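Long-range contacts in trans-4-hydroxy-L-proline dehydratase (Clostridioides difficile 70-100-2010, PDB 6VXC), which catalyses the radical-based dehydration of trans-4-hydroxy-L-proline to (S)-1-pyrroline-5-carboxylate, a step in the anaerobic breakdown of hydroxyproline: residues Gly99-Pro104 and Val290-Asn295; Glu174-Gly179 and Gln341-Lys346. One frame throughout, in Å; residues are numbered along the deposited sequence.

Contacts 1 and 2 sit side by side in the buried PFL-like part of this glycyl radical enzyme, their centres about 8 Å apart. Along the chain their segments alternate: 99-104, 174-179, 290-295, 341-346. Strand 99-101 and the end of helix 276-293 belong to contact 1, whereas two loops, one leading to helix 186-189 and the other to helix 348-353, build contact 2. Asn295 joins them, with its OD1 3.0 Å from Arg176 NH2 and its O 2.9 Å from Ala177 N, both probable hydrogen bonds. Four segments distant in sequence thus form one continuous core cluster, whose contact 2 end lies nearer the predicted catalytic residues.

Contact 1: Gly99-Pro104 and Val290-Asn295; sequences GAPTYP and VTTELN
Tyr103 lies across the C-terminal end of helix 276-293, its ring over Asn295 and its hydroxyl on Thr291, and so ties the loop after the short strand 99-101 to a helix terminus inside the PFL-like fold. The main pairing is a CH-pi contact: Asn295 CB stands over the middle of one face of the Tyr103 ring, 3.5 Å from its centroid. The two side chains cross at about a right angle, and the amide plane of Asn295 is tilted 29° from the ring. Because CG of Asn295 is anti to its backbone N (chi1 179°), the amide runs on past the CD1 side of the ring, with ND2 4.2 Å from Tyr103 CD1. There OD1 accepts from Arg176 NH2.

On the CD2 side the ring meets main chain instead. Tyr103 CD2 is 3.5 Å from Asn295 N, and the carbonyl oxygen of Thr292 comes up at the ring edge, 3.9 Å from Tyr103 CE2. That oxygen accepts from Arg47 NE of helix 46-58, whose NH1 also reaches Thr102 O, so one guanidinium links both segments.

The methyl of Thr292 touches the strand, CG2 being 4.5 Å from Pro101 CG in a loose apolar contact. Its hydroxyl stays with its own helix, at Ile288 O and Gly289 O, just as Thr291 OG1 turns back to His287 O.

Leu294 is the first residue to leave helical geometry, so the chain is already departing from the helix where Asn295 takes its place over the ring. The phenol reaches back to the last turn: Tyr103 OH donates to Thr291 O at 2.6 Å, in the carbonyl plane, with a C=O...O angle of 153°.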
ATOM      1  N   GLY A  99       2.037  17.479  -8.718  1.00 18.49           N
ATOM      2  CA  GLY A  99       3.390  17.454  -9.255  1.00 16.26           C
ATOM      3  C   GLY A  99       4.242  16.469  -8.484  1.00 17.95           C
ATOM      4  O   GLY A  99       4.472  16.639  -7.284  1.00 20.60           O
ATOM      5  N   ALA A 100       4.662  15.417  -9.161  1.00 15.11           N
ATOM      6  CA  ALA A 100       5.462  14.390  -8.502  1.00 15.24           C
ATOM      7  C   ALA A 100       6.947  14.707  -8.639  1.00 17.11           C
ATOM      8  O   ALA A 100       7.423  14.944  -9.756  1.00 17.93           O
ATOM      9  CB  ALA A 100       5.190  13.014  -9.099  1.00 16.51           C
ATOM     10  N   PRO A 101       7.710  14.709  -7.555  1.00 16.78           N
ATOM     11  CA  PRO A 101       9.168  14.739  -7.690  1.00 15.32           C
ATOM     12  C   PRO A 101       9.655  13.451  -8.339  1.00 16.36           C
ATOM     13  O   PRO A 101       8.918  12.471  -8.464  1.00 14.25           O
ATOM     14  CB  PRO A 101       9.669  14.848  -6.248  1.00 13.43           C
ATOM     15  CG  PRO A 101       8.458  15.171  -5.425  1.00 16.19           C
ATOM     16  CD  PRO A 101       7.285  14.614  -6.154  1.00 13.47           C
ATOM     17  N   THR A 102      10.924  13.461  -8.757  1.00 15.27           N
ATOM     18  CA  THR A 102      11.588  12.265  -9.258  1.00 16.18           C
ATOM     19  C   THR A 102      12.719  11.863  -8.328  1.00 14.29           C
ATOM     20  O   THR A 102      13.266  12.679  -7.583  1.00 16.70           O
ATOM     21  CB  THR A 102      12.170  12.443 -10.666  1.00 14.50           C
ATOM     22  OG1 THR A 102      13.181  13.449 -10.640  1.00 18.10           O
ATOM     23  CG2 THR A 102      11.100  12.816 -11.668  1.00 17.04           C
ATOM     24  N   TYR A 103      13.091  10.592  -8.418  1.00 13.75           N
ATOM     25  CA  TYR A 103      14.012   9.969  -7.472  1.00 16.29           C
ATOM     26  C   TYR A 103      15.069   9.177  -8.240  1.00 15.13           C
ATOM     27  O   TYR A 103      15.091   7.944  -8.206  1.00 15.66           O
ATOM     28  CB  TYR A 103      13.234   9.093  -6.488  1.00 14.39           C
ATOM     29  CG  TYR A 103      12.174   9.866  -5.703  1.00 14.96           C
ATOM     30  CD1 TYR A 103      10.946  10.170  -6.276  1.00 15.39           C
ATOM     31  CD2 TYR A 103      12.419  10.320  -4.415  1.00 14.74           C
ATOM     32  CE1 TYR A 103       9.985  10.885  -5.588  1.00 15.18           C
ATOM     33  CE2 TYR A 103      11.442  11.045  -3.708  1.00 14.43           C
ATOM     34  CZ  TYR A 103      10.228  11.318  -4.305  1.00 14.42           C
ATOM     35  OH  TYR A 103       9.241  12.040  -3.636  1.00 15.51           O
ATOM     36  N   PRO A 104      15.982   9.867  -8.934  1.00 17.78           N
ATOM     37  CA  PRO A 104      16.970   9.162  -9.773  1.00 14.51           C
ATOM     38  C   PRO A 104      17.998   8.354  -8.989  1.00 14.13           C
ATOM     39  O   PRO A 104      18.671   7.508  -9.589  1.00 17.03           O
ATOM     40  CB  PRO A 104      17.640  10.300 -10.549  1.00 14.57           C
ATOM     41  CG  PRO A 104      17.493  11.496  -9.659  1.00 14.28           C
ATOM     42  CD  PRO A 104      16.155  11.328  -8.981  1.00 13.90           C
ATOM     43  N   VAL A 290       9.350  12.608   4.825  1.00 13.72           N
ATOM     44  CA  VAL A 290       9.766  11.222   4.581  1.00 11.07           C
ATOM     45  C   VAL A 290       9.488  10.812   3.147  1.00 11.92           C
ATOM     46  O   VAL A 290      10.191   9.957   2.592  1.00 14.55           O
ATOM     47  CB  VAL A 290       9.123  10.254   5.588  1.00 13.90           C
ATOM     48  CG1 VAL A 290       9.603  10.583   7.011  1.00 13.74           C
ATOM     49  CG2 VAL A 290       7.572  10.265   5.471  1.00 10.31           C
ATOM     50  N   THR A 291       8.484  11.406   2.508  1.00 14.24           N
ATOM     51  CA  THR A 291       8.203  11.035   1.127  1.00 13.60           C
ATOM     52  C   THR A 291       9.028  11.822   0.120  1.00 11.74           C
ATOM     53  O   THR A 291       8.969  11.515  -1.070  1.00 15.26           O
ATOM     54  CB  THR A 291       6.701  11.172   0.800  1.00 12.21           C
ATOM     55  OG1 THR A 291       6.293  12.533   0.919  1.00 14.50           O
ATOM     56  CG2 THR A 291       5.868  10.290   1.732  1.00  9.92           C
ATOM     57  N   THR A 292       9.767  12.842   0.545  1.00 14.22           N
ATOM     58  CA  THR A 292      10.772  13.416  -0.335  1.00 12.19           C
ATOM     59  C   THR A 292      12.186  12.965   0.002  1.00 13.35           C
ATOM     60  O   THR A 292      13.063  13.077  -0.851  1.00 15.32           O
ATOM     61  CB  THR A 292      10.697  14.957  -0.356  1.00 11.29           C
ATOM     62  OG1 THR A 292      10.806  15.488   0.964  1.00 14.85           O
ATOM     63  CG2 THR A 292       9.413  15.442  -1.038  1.00 12.58           C
ATOM     64  N   GLU A 293      12.422  12.455   1.211  1.00 14.71           N
ATOM     65  CA  GLU A 293      13.665  11.748   1.507  1.00 14.97           C
ATOM     66  C   GLU A 293      13.873  10.577   0.542  1.00 14.79           C
ATOM     67  O   GLU A 293      14.952  10.421  -0.039  1.00 15.89           O
ATOM     68  CB  GLU A 293      13.642  11.265   2.966  1.00 15.80           C
ATOM     69  CG  GLU A 293      14.780  10.332   3.355  1.00 17.25           C
ATOM     70  CD  GLU A 293      14.860  10.015   4.870  1.00 21.13           C
ATOM     71  OE1 GLU A 293      13.873   9.507   5.457  1.00 18.60           O
ATOM     72  OE2 GLU A 293      15.941  10.262   5.469  1.00 18.22           O
ATOM     73  N   LEU A 294      12.840   9.756   0.350  1.00 12.68           N
ATOM     74  CA  LEU A 294      12.872   8.622  -0.563  1.00 13.26           C
ATOM     75  C   LEU A 294      11.475   8.418  -1.131  1.00 12.84           C
ATOM     76  O   LEU A 294      10.485   8.810  -0.519  1.00 14.01           O
ATOM     77  CB  LEU A 294      13.332   7.344   0.142  1.00 13.79           C
ATOM     78  CG  LEU A 294      14.808   7.259   0.534  1.00 16.43           C
ATOM     79  CD1 LEU A 294      15.002   6.159   1.566  1.00 16.28           C
ATOM     80  CD2 LEU A 294      15.700   7.063  -0.696  1.00 13.11           C
ATOM     81  N   ASN A 295      11.402   7.753  -2.287  1.00 15.39           N
ATOM     82  CA  ASN A 295      10.118   7.396  -2.909  1.00 15.62           C
ATOM     83  C   ASN A 295       9.593   6.111  -2.270  1.00 14.41           C
ATOM     84  O   ASN A 295       9.654   5.022  -2.848  1.00 16.32           O
ATOM     85  CB  ASN A 295      10.267   7.222  -4.415  1.00 14.23           C
ATOM     86  CG  ASN A 295       8.954   6.837  -5.080  1.00 17.35           C
ATOM     87  OD1 ASN A 295       7.892   6.915  -4.459  1.00 16.25           O
ATOM     88  ND2 ASN A 295       9.011   6.469  -6.361  1.00 18.84           N
TER

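Contact 2: Glu174-Gly179 and Gln341-Lys346; sequences EQRAPG and QPAPPK
Arg176 brings its guanidinium up to Ala343, Pro344 and Lys346, where two irregular loops meet in the interior of the PFL-like fold. Arg176 NH2 lies 3.9 Å from CD of Pro344, the two side chains crossing at about a right angle, with the methyl of Ala343 slightly farther off. Arg176 NH1 meets the other end of the contact, 4.0 Å from Lys346 CE. These approaches are oblique to the guanidinium plane. A bend at chi3 (80°) turns the head group out of the line of its extended CB-CG-CD chain and lets it reach the 341-346 loop.

Gln175 makes the second meeting point. Gln175 OE1 lies 3.7 Å from Lys346 CA, and water 1 donates both to this oxygen, at 2.6 Å, and to Pro345 O, bridging side chain to backbone. The amide nitrogen donates to Glu174 OE2 along a nearly straight bond (166°), Gln175 NE2 meeting the oxygen from above the carboxylate plane. Outside the two segments, Val347 O also binds Gln175 NE2, and Arg149 pairs with Glu174 OE2.

Farther out, Arg176 NH2 forms a salt bridge with Asp359, and Lys346 NZ donates to Ser354 O. Lys346 NZ also donates to water 2 at 2.6 Å; the same water is held only weakly by Arg176 NH1.

The Lys346 side chain is about 10 Å from that of Cys454, the predicted radical cysteine, so the contact is near, but not in, the probable radical site. Arg176 NH1 and Lys346 NZ are 4.5 Å apart, like charges brought close in a buried setting. Asp359, salt-bridged to the same guanidinium, probably helps to balance the two positive charges, with the shared water helping to accommodate the ammonium group.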
ATOM      1  N   GLU A 174      12.407  -2.243  -7.169  1.00 13.06           N
ATOM      2  CA  GLU A 174      13.071  -1.877  -8.417  1.00 12.48           C
ATOM      3  C   GLU A 174      12.938  -0.393  -8.736  1.00 15.22           C
ATOM      4  O   GLU A 174      13.820   0.173  -9.384  1.00 16.80           O
ATOM      5  CB  GLU A 174      12.550  -2.719  -9.587  1.00 15.66           C
ATOM      6  CG  GLU A 174      11.077  -2.542  -9.961  1.00 13.99           C
ATOM      7  CD  GLU A 174      10.793  -3.025 -11.381  1.00 18.89           C
ATOM      8  OE1 GLU A 174      10.134  -4.086 -11.537  1.00 19.70           O
ATOM      9  OE2 GLU A 174      11.258  -2.349 -12.336  1.00 19.92           O
ATOM     10  N   GLN A 175      11.828   0.242  -8.354  1.00 14.90           N
ATOM     11  CA  GLN A 175      11.606   1.651  -8.658  1.00 13.15           C
ATOM     12  C   GLN A 175      11.219   2.481  -7.444  1.00 13.50           C
ATOM     13  O   GLN A 175      10.932   3.673  -7.599  1.00 15.38           O
ATOM     14  CB  GLN A 175      10.520   1.796  -9.721  1.00 18.45           C
ATOM     15  CG  GLN A 175      10.917   1.268 -11.092  1.00 16.39           C
ATOM     16  CD  GLN A 175       9.751   1.249 -12.031  1.00 15.70           C
ATOM     17  OE1 GLN A 175       8.969   2.204 -12.075  1.00 15.72           O
ATOM     18  NE2 GLN A 175       9.609   0.162 -12.789  1.00 14.12           N
ATOM     19  N   ARG A 176      11.154   1.880  -6.263  1.00  9.79           N
ATOM     20  CA  ARG A 176      10.739   2.568  -5.054  1.00 12.93           C
ATOM     21  C   ARG A 176      11.528   2.011  -3.889  1.00 13.68           C
ATOM     22  O   ARG A 176      12.059   0.900  -3.953  1.00 15.26           O
ATOM     23  CB  ARG A 176       9.226   2.422  -4.775  1.00 11.14           C
ATOM     24  CG  ARG A 176       8.342   2.836  -5.929  1.00 12.84           C
ATOM     25  CD  ARG A 176       6.885   2.903  -5.534  1.00 12.58           C
ATOM     26  NE  ARG A 176       6.585   4.141  -4.834  1.00 13.43           N
ATOM     27  CZ  ARG A 176       5.368   4.509  -4.454  1.00 13.16           C
ATOM     28  NH1 ARG A 176       4.324   3.720  -4.708  1.00 16.13           N
ATOM     29  NH2 ARG A 176       5.201   5.666  -3.837  1.00 14.56           N
ATOM     30  N   ALA A 177      11.569   2.793  -2.813  1.00 11.12           N
ATOM     31  CA  ALA A 177      12.195   2.391  -1.571  1.00 12.76           C
ATOM     32  C   ALA A 177      11.231   1.567  -0.721  1.00 13.08           C
ATOM     33  O   ALA A 177      10.008   1.663  -0.878  1.00 12.77           O
ATOM     34  CB  ALA A 177      12.657   3.619  -0.794  1.00 12.33           C
ATOM     35  N   PRO A 178      11.769   0.755   0.198  1.00 12.25           N
ATOM     36  CA  PRO A 178      10.904  -0.150   0.977  1.00 14.54           C
ATOM     37  C   PRO A 178       9.683   0.523   1.577  1.00 13.74           C
ATOM     38  O   PRO A 178       8.561   0.026   1.402  1.00 14.04           O
ATOM     39  CB  PRO A 178      11.865  -0.685   2.050  1.00 12.47           C
ATOM     40  CG  PRO A 178      13.205  -0.676   1.376  1.00 12.60           C
ATOM     41  CD  PRO A 178      13.197   0.553   0.501  1.00 12.58           C
ATOM     42  N   GLY A 179       9.878   1.616   2.310  1.00 14.94           N
ATOM     43  CA  GLY A 179       8.752   2.373   2.822  1.00 13.60           C
ATOM     44  C   GLY A 179       7.772   1.481   3.542  1.00 13.81           C
ATOM     45  O   GLY A 179       8.136   0.705   4.428  1.00 16.91           O
ATOM     46  N   GLN A 341      -0.969  14.827  -3.644  1.00 13.99           N
ATOM     47  CA  GLN A 341       0.298  14.092  -3.796  1.00 13.51           C
ATOM     48  C   GLN A 341       0.087  12.753  -4.497  1.00 12.23           C
ATOM     49  O   GLN A 341      -0.214  11.742  -3.836  1.00 15.19           O
ATOM     50  CB  GLN A 341       0.976  13.855  -2.437  1.00 13.00           C
ATOM     51  CG  GLN A 341       0.827  14.996  -1.418  1.00 12.04           C
ATOM     52  CD  GLN A 341       1.297  16.334  -1.948  1.00 13.81           C
ATOM     53  OE1 GLN A 341       2.344  16.440  -2.591  1.00 16.16           O
ATOM     54  NE2 GLN A 341       0.524  17.374  -1.664  1.00 15.12           N
ATOM     55  N   PRO A 342       0.290  12.670  -5.804  1.00 12.97           N
ATOM     56  CA  PRO A 342       0.253  11.362  -6.466  1.00 12.13           C
ATOM     57  C   PRO A 342       1.449  10.508  -6.065  1.00 11.22           C
ATOM     58  O   PRO A 342       2.479  11.001  -5.613  1.00 12.06           O
ATOM     59  CB  PRO A 342       0.313  11.719  -7.956  1.00 11.88           C
ATOM     60  CG  PRO A 342       1.089  13.005  -7.977  1.00 12.43           C
ATOM     61  CD  PRO A 342       0.642  13.750  -6.738  1.00 11.27           C
ATOM     62  N   ALA A 343       1.290   9.205  -6.227  1.00 10.80           N
ATOM     63  CA  ALA A 343       2.440   8.317  -6.220  1.00 14.68           C
ATOM     64  C   ALA A 343       3.330   8.676  -7.408  1.00 13.99           C
ATOM     65  O   ALA A 343       2.825   8.815  -8.522  1.00 14.97           O
ATOM     66  CB  ALA A 343       1.989   6.855  -6.303  1.00 11.59           C
ATOM     67  N   PRO A 344       4.631   8.880  -7.208  1.00 14.91           N
ATOM     68  CA  PRO A 344       5.479   9.281  -8.332  1.00 14.86           C
ATOM     69  C   PRO A 344       5.426   8.273  -9.449  1.00 16.43           C
ATOM     70  O   PRO A 344       5.134   7.080  -9.231  1.00 18.04           O
ATOM     71  CB  PRO A 344       6.877   9.374  -7.697  1.00 16.60           C
ATOM     72  CG  PRO A 344       6.604   9.738  -6.280  1.00 15.48           C
ATOM     73  CD  PRO A 344       5.343   8.971  -5.924  1.00 13.93           C
ATOM     74  N   PRO A 345       5.714   8.692 -10.681  1.00 17.55           N
ATOM     75  CA  PRO A 345       5.405   7.865 -11.852  1.00 18.04           C
ATOM     76  C   PRO A 345       6.117   6.518 -11.847  1.00 17.66           C
ATOM     77  O   PRO A 345       7.288   6.408 -11.485  1.00 17.62           O
ATOM     78  CB  PRO A 345       5.866   8.735 -13.029  1.00 18.12           C
ATOM     79  CG  PRO A 345       6.858   9.677 -12.428  1.00 21.65           C
ATOM     80  CD  PRO A 345       6.356   9.959 -11.053  1.00 17.95           C
ATOM     81  N   LYS A 346       5.380   5.492 -12.261  1.00 17.83           N
ATOM     82  CA  LYS A 346       5.857   4.130 -12.416  1.00 18.14           C
ATOM     83  C   LYS A 346       5.886   3.742 -13.890  1.00 18.99           C
ATOM     84  O   LYS A 346       5.085   4.226 -14.695  1.00 21.21           O
ATOM     85  CB  LYS A 346       4.949   3.158 -11.655  1.00 16.88           C
ATOM     86  CG  LYS A 346       4.642   3.554 -10.210  1.00 15.57           C
ATOM     87  CD  LYS A 346       3.235   3.051  -9.806  1.00 16.38           C
ATOM     88  CE  LYS A 346       2.826   3.562  -8.435  1.00 14.57           C
ATOM     89  NZ  LYS A 346       1.374   3.400  -8.156  1.00 13.43           N
TER
HETATM   90  O   HOH W   1       9.470   4.775 -11.906  1.00 20.75           O
HETATM   91  O   HOH W   2       1.087   3.726  -5.544  1.00 15.07           O